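Local coordinates for protein agmatinase (Burkholderia thailandensis, PDB 4DZ4) that probably hydrolyses agmatine to putrescine and urea, as a manganese-dependent agmatinase of the arginase family with two metal ions per subunit, at residues Pro18-Ser23 with Asp45-Val50; Val49-Val54 with Leu96-Tyr101. All coordinates share one frame; numbering follows the deposited sequence.

Contact 1. Residues Pro18-Ser23 with Asp45-Val50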
# COMPACT_ATOMS: atom_id res chain seq x y z
N PRO B 18 -33.76 -1.24 -20.16
CA PRO B 18 -34.30 -0.66 -21.38
C PRO B 18 -34.67 0.83 -21.26
O PRO B 18 -34.78 1.49 -22.28
CB PRO B 18 -35.58 -1.48 -21.62
CG PRO B 18 -35.96 -1.99 -20.27
CD PRO B 18 -34.66 -2.23 -19.54
N SER B 19 -34.90 1.32 -20.04
CA SER B 19 -35.33 2.71 -19.80
C SER B 19 -34.25 3.44 -19.02
O SER B 19 -33.47 2.81 -18.31
CB SER B 19 -36.64 2.73 -18.99
OG SER B 19 -36.90 3.97 -18.34
N VAL B 20 -34.25 4.78 -19.15
CA VAL B 20 -33.34 5.63 -18.35
C VAL B 20 -33.72 5.70 -16.88
O VAL B 20 -32.88 6.05 -16.05
CB VAL B 20 -33.23 7.08 -18.92
CG1 VAL B 20 -32.51 7.06 -20.27
CG2 VAL B 20 -34.59 7.77 -19.00
N TYR B 21 -34.98 5.38 -16.55
CA TYR B 21 -35.48 5.38 -15.18
C TYR B 21 -35.32 4.04 -14.49
O TYR B 21 -35.31 3.00 -15.15
CB TYR B 21 -36.97 5.72 -15.18
CG TYR B 21 -37.21 7.14 -15.62
CD1 TYR B 21 -36.93 8.20 -14.77
CD2 TYR B 21 -37.70 7.42 -16.89
CE1 TYR B 21 -37.12 9.52 -15.18
CE2 TYR B 21 -37.92 8.73 -17.29
CZ TYR B 21 -37.61 9.77 -16.43
OH TYR B 21 -37.84 11.07 -16.83
N GLY B 22 -35.16 4.09 -13.16
CA GLY B 22 -35.24 2.90 -12.31
C GLY B 22 -33.90 2.31 -11.94
O GLY B 22 -32.93 2.45 -12.67
N SER B 23 -33.86 1.64 -10.79
CA SER B 23 -32.68 0.88 -10.36
C SER B 23 -32.91 -0.60 -10.57
O SER B 23 -34.05 -1.04 -10.76
CB SER B 23 -32.40 1.13 -8.89
OG SER B 23 -32.16 2.50 -8.66
N ASP B 45 -31.91 11.92 -25.36
CA ASP B 45 -33.34 12.21 -25.32
C ASP B 45 -33.98 11.77 -24.01
O ASP B 45 -33.81 10.63 -23.56
CB ASP B 45 -34.08 11.53 -26.48
CG ASP B 45 -33.94 12.28 -27.79
OD1 ASP B 45 -33.35 13.39 -27.81
OD2 ASP B 45 -34.45 11.76 -28.81
N GLY B 46 -34.71 12.69 -23.39
CA GLY B 46 -35.43 12.42 -22.14
C GLY B 46 -34.51 12.34 -20.93
O GLY B 46 -34.95 11.86 -19.88
N VAL B 47 -33.27 12.79 -21.06
CA VAL B 47 -32.29 12.71 -19.96
C VAL B 47 -32.25 14.00 -19.15
O VAL B 47 -32.17 15.09 -19.71
CB VAL B 47 -30.88 12.35 -20.47
CG1 VAL B 47 -29.83 12.47 -19.35
CG2 VAL B 47 -30.87 10.95 -21.05
N ASP B 48 -32.27 13.88 -17.83
CA ASP B 48 -32.22 15.05 -16.94
C ASP B 48 -30.79 15.43 -16.55
O ASP B 48 -30.45 16.62 -16.46
CB ASP B 48 -33.01 14.78 -15.65
CG ASP B 48 -34.50 14.53 -15.91
OD1 ASP B 48 -35.10 15.28 -16.70
OD2 ASP B 48 -35.07 13.58 -15.32
N VAL B 49 -29.98 14.43 -16.27
CA VAL B 49 -28.58 14.66 -15.89
C VAL B 49 -27.66 13.68 -16.60
O VAL B 49 -27.93 12.47 -16.63
CB VAL B 49 -28.33 14.53 -14.37
CG1 VAL B 49 -26.88 14.89 -14.05
CG2 VAL B 49 -29.31 15.38 -13.56
N VAL B 50 -26.57 14.21 -17.16
CA VAL B 50 -25.53 13.39 -17.78
C VAL B 50 -24.28 13.41 -16.91
O VAL B 50 -23.69 14.49 -16.68
CB VAL B 50 -25.15 13.91 -19.18
CG1 VAL B 50 -23.95 13.13 -19.73
CG2 VAL B 50 -26.36 13.78 -20.11
O HOH W 1 -37.60 14.29 -17.70
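Two kinds of contact join Val-20 and Tyr-21 to the chain at Gly-46 to Asp-48: thin van der Waals packing and a weak water-mediated link. The packing rests on Val-20, whose CB points toward the opposing segment and whose two methyls divide the work. Val-20 CG1 lies 4.3 Å from Val-47 CG2; Val-20 CG2 faces the carbonyl O of Gly-46 at 4.2 Å, a loose approach. The nearest CA atoms, those of Val-20 and Val-47, are 7.3 Å apart, and the segments bury only 136 Å² between them.

The polar part is indirect. Tyr-21 carries CG anti to its carbonyl carbon (chi1 -67°), and the ring extends to bring OH within 4.0 Å of OD2 of Asp-48, too long for a hydrogen bond. Ring and carboxylate planes are turned 62° apart. One water spans the gap, donating to Asp-48 OD1 at 2.9 Å and meeting Tyr-21 OH weakly. The other carboxylate oxygen, OD2, accepts from the backbone N of Ala-97 and forms a salt bridge with Lys-320. Within the loop, the backbone N of Tyr-21 donates to Ser-19 OG at 3.0 Å, an ST turn just ahead of the ring.

This surface contact sets the loop after helix 13-16 against the entry to strand 49-54, with Val-20 also touching Ile-99 of strand 98-103 and Tyr-21 touching Lys-320 of helix 300-323.

Contact 2. Residues Val49-Val54 with Leu96-Tyr101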
# COMPACT_ATOMS: atom_id res chain seq x y z
N VAL B 49 -29.98 14.43 -16.27
CA VAL B 49 -28.58 14.66 -15.89
C VAL B 49 -27.66 13.68 -16.60
O VAL B 49 -27.93 12.47 -16.63
CB VAL B 49 -28.33 14.53 -14.37
CG1 VAL B 49 -26.88 14.89 -14.05
CG2 VAL B 49 -29.31 15.38 -13.56
N VAL B 50 -26.57 14.21 -17.16
CA VAL B 50 -25.53 13.39 -17.78
C VAL B 50 -24.28 13.41 -16.91
O VAL B 50 -23.69 14.49 -16.68
CB VAL B 50 -25.15 13.91 -19.18
CG1 VAL B 50 -23.95 13.13 -19.73
CG2 VAL B 50 -26.36 13.78 -20.11
N VAL B 51 -23.88 12.23 -16.45
CA VAL B 51 -22.59 12.06 -15.77
C VAL B 51 -21.56 11.72 -16.84
O VAL B 51 -21.82 10.83 -17.67
CB VAL B 51 -22.64 10.92 -14.72
CG1 VAL B 51 -21.28 10.77 -14.01
CG2 VAL B 51 -23.70 11.25 -13.67
N SER B 52 -20.39 12.37 -16.83
CA SER B 52 -19.35 12.01 -17.78
C SER B 52 -18.01 12.26 -17.12
O SER B 52 -17.96 13.00 -16.12
CB SER B 52 -19.47 12.81 -19.10
OG SER B 52 -19.13 14.18 -18.91
N GLY B 53 -16.97 11.65 -17.65
CA GLY B 53 -15.62 11.86 -17.11
C GLY B 53 -14.77 12.71 -18.06
O GLY B 53 -14.94 12.66 -19.29
N VAL B 54 -13.85 13.48 -17.49
CA VAL B 54 -12.82 14.17 -18.29
C VAL B 54 -11.48 13.78 -17.67
O VAL B 54 -11.12 14.31 -16.62
CB VAL B 54 -12.97 15.72 -18.32
CG1 VAL B 54 -11.90 16.31 -19.23
CG2 VAL B 54 -14.34 16.14 -18.86
N LEU B 96 -35.85 10.87 -11.76
CA LEU B 96 -34.79 11.66 -12.37
C LEU B 96 -34.00 10.74 -13.31
O LEU B 96 -33.46 9.72 -12.88
CB LEU B 96 -33.81 12.22 -11.31
CG LEU B 96 -32.71 13.19 -11.80
CD1 LEU B 96 -33.24 14.58 -12.12
CD2 LEU B 96 -31.58 13.30 -10.76
N ALA B 97 -33.93 11.15 -14.57
CA ALA B 97 -33.31 10.36 -15.65
C ALA B 97 -31.83 10.76 -15.74
O ALA B 97 -31.50 11.86 -16.17
CB ALA B 97 -34.05 10.62 -16.96
N VAL B 98 -30.98 9.85 -15.28
CA VAL B 98 -29.53 10.07 -15.19
C VAL B 98 -28.83 8.98 -15.97
O VAL B 98 -29.14 7.80 -15.76
CB VAL B 98 -29.06 10.02 -13.73
CG1 VAL B 98 -27.55 10.35 -13.62
CG2 VAL B 98 -29.85 10.99 -12.87
N ILE B 99 -27.89 9.36 -16.84
CA ILE B 99 -27.11 8.38 -17.59
C ILE B 99 -25.62 8.61 -17.34
O ILE B 99 -25.21 9.68 -16.85
CB ILE B 99 -27.38 8.43 -19.10
CG1 ILE B 99 -26.88 9.79 -19.68
CG2 ILE B 99 -28.87 8.17 -19.33
CD1 ILE B 99 -26.77 9.91 -21.20
N ASP B 100 -24.83 7.59 -17.65
CA ASP B 100 -23.37 7.73 -17.71
C ASP B 100 -22.98 7.70 -19.21
O ASP B 100 -23.14 6.70 -19.90
CB ASP B 100 -22.69 6.62 -16.88
CG ASP B 100 -21.19 6.84 -16.70
OD1 ASP B 100 -20.58 7.49 -17.57
OD2 ASP B 100 -20.63 6.34 -15.69
N TYR B 101 -22.49 8.84 -19.67
CA TYR B 101 -22.12 9.10 -21.06
C TYR B 101 -20.80 8.41 -21.40
O TYR B 101 -20.44 8.27 -22.57
CB TYR B 101 -21.96 10.62 -21.18
CG TYR B 101 -21.58 11.22 -22.55
CD1 TYR B 101 -22.52 11.81 -23.37
CD2 TYR B 101 -20.24 11.22 -22.97
CE1 TYR B 101 -22.14 12.38 -24.60
CE2 TYR B 101 -19.86 11.74 -24.20
CZ TYR B 101 -20.80 12.34 -25.00
OH TYR B 101 -20.38 12.86 -26.23
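Val-49 opens a parallel ladder with the 96-101 segment: its N donates to Ala-97 O at 3.0 Å, and its O accepts from Ile-99 N. Val-51 repeats the pattern two residues on, its N bonded to Ile-99 O and its O to Tyr-101 N, both at 2.9 Å. The last bond is the straightest, with 170° at the hydrogen. Val-49 O also receives a CA-H...O contact from Val-98. The axes of segments 49-54 and 98-101 come within 4.7 Å and their directions differ by 24°, as in parallel neighbours of a twisted sheet.

Side chains fill both faces. On one, Val-51 CG2 meets Val-98 CG1 at 4.0 Å, and Val-49 reaches Leu-96 CD2 through CG2. On the other, Val-50 lies alongside Ile-99, the two pointing the same way, with Val-50 CG2 4.0 Å from Ile-99 CD1. The other methyl of Val-50, CG1, packs 3.5 Å from Tyr-101 CB; with chi1 at -180° the Tyr-101 ring swings away, leaving CB to make the closest approach.

Further out, the Tyr-101 ring makes an edge-to-face contact with His-121, which also hydrogen-bonds Ser-52 OG through NE2. Asp-100 OD2 forms a salt bridge with Arg-74 and accepts from Phe-35 N. Helix 300-323 covers Val-49 and Val-98, whereas helix 114-126 touches Val-50 and Tyr-101. This parallel pairing, with helices against both faces, fits the three-layer alpha/beta/alpha fold of the arginase family; strand 49-54, helix 69-76 and strand 98-103 form a beta-alpha-beta crossover.

In the fold
From the N terminus, the chain passes helix 13-16 and enters 18-23, then runs through strand 39-40 to 45-50, where contact 1 closes a loop of 21 intervening residues. It continues directly into strand 49-54 and, after helix 69-76, reaches 96-101; contact 2 closes this longer excursion of 41 residues. The two closures are consecutive rather than nested, overlapping at Val-49 and Val-50, with centres 9 Å apart. They also touch directly: Val-20 CG2 packs on the CB of Ala-97, and Asp-48 N probably hydrogen-bonds to Ala-97 O. Together they tie the N-terminal loop to neighbouring strands of the central sheet, away from the manganese site.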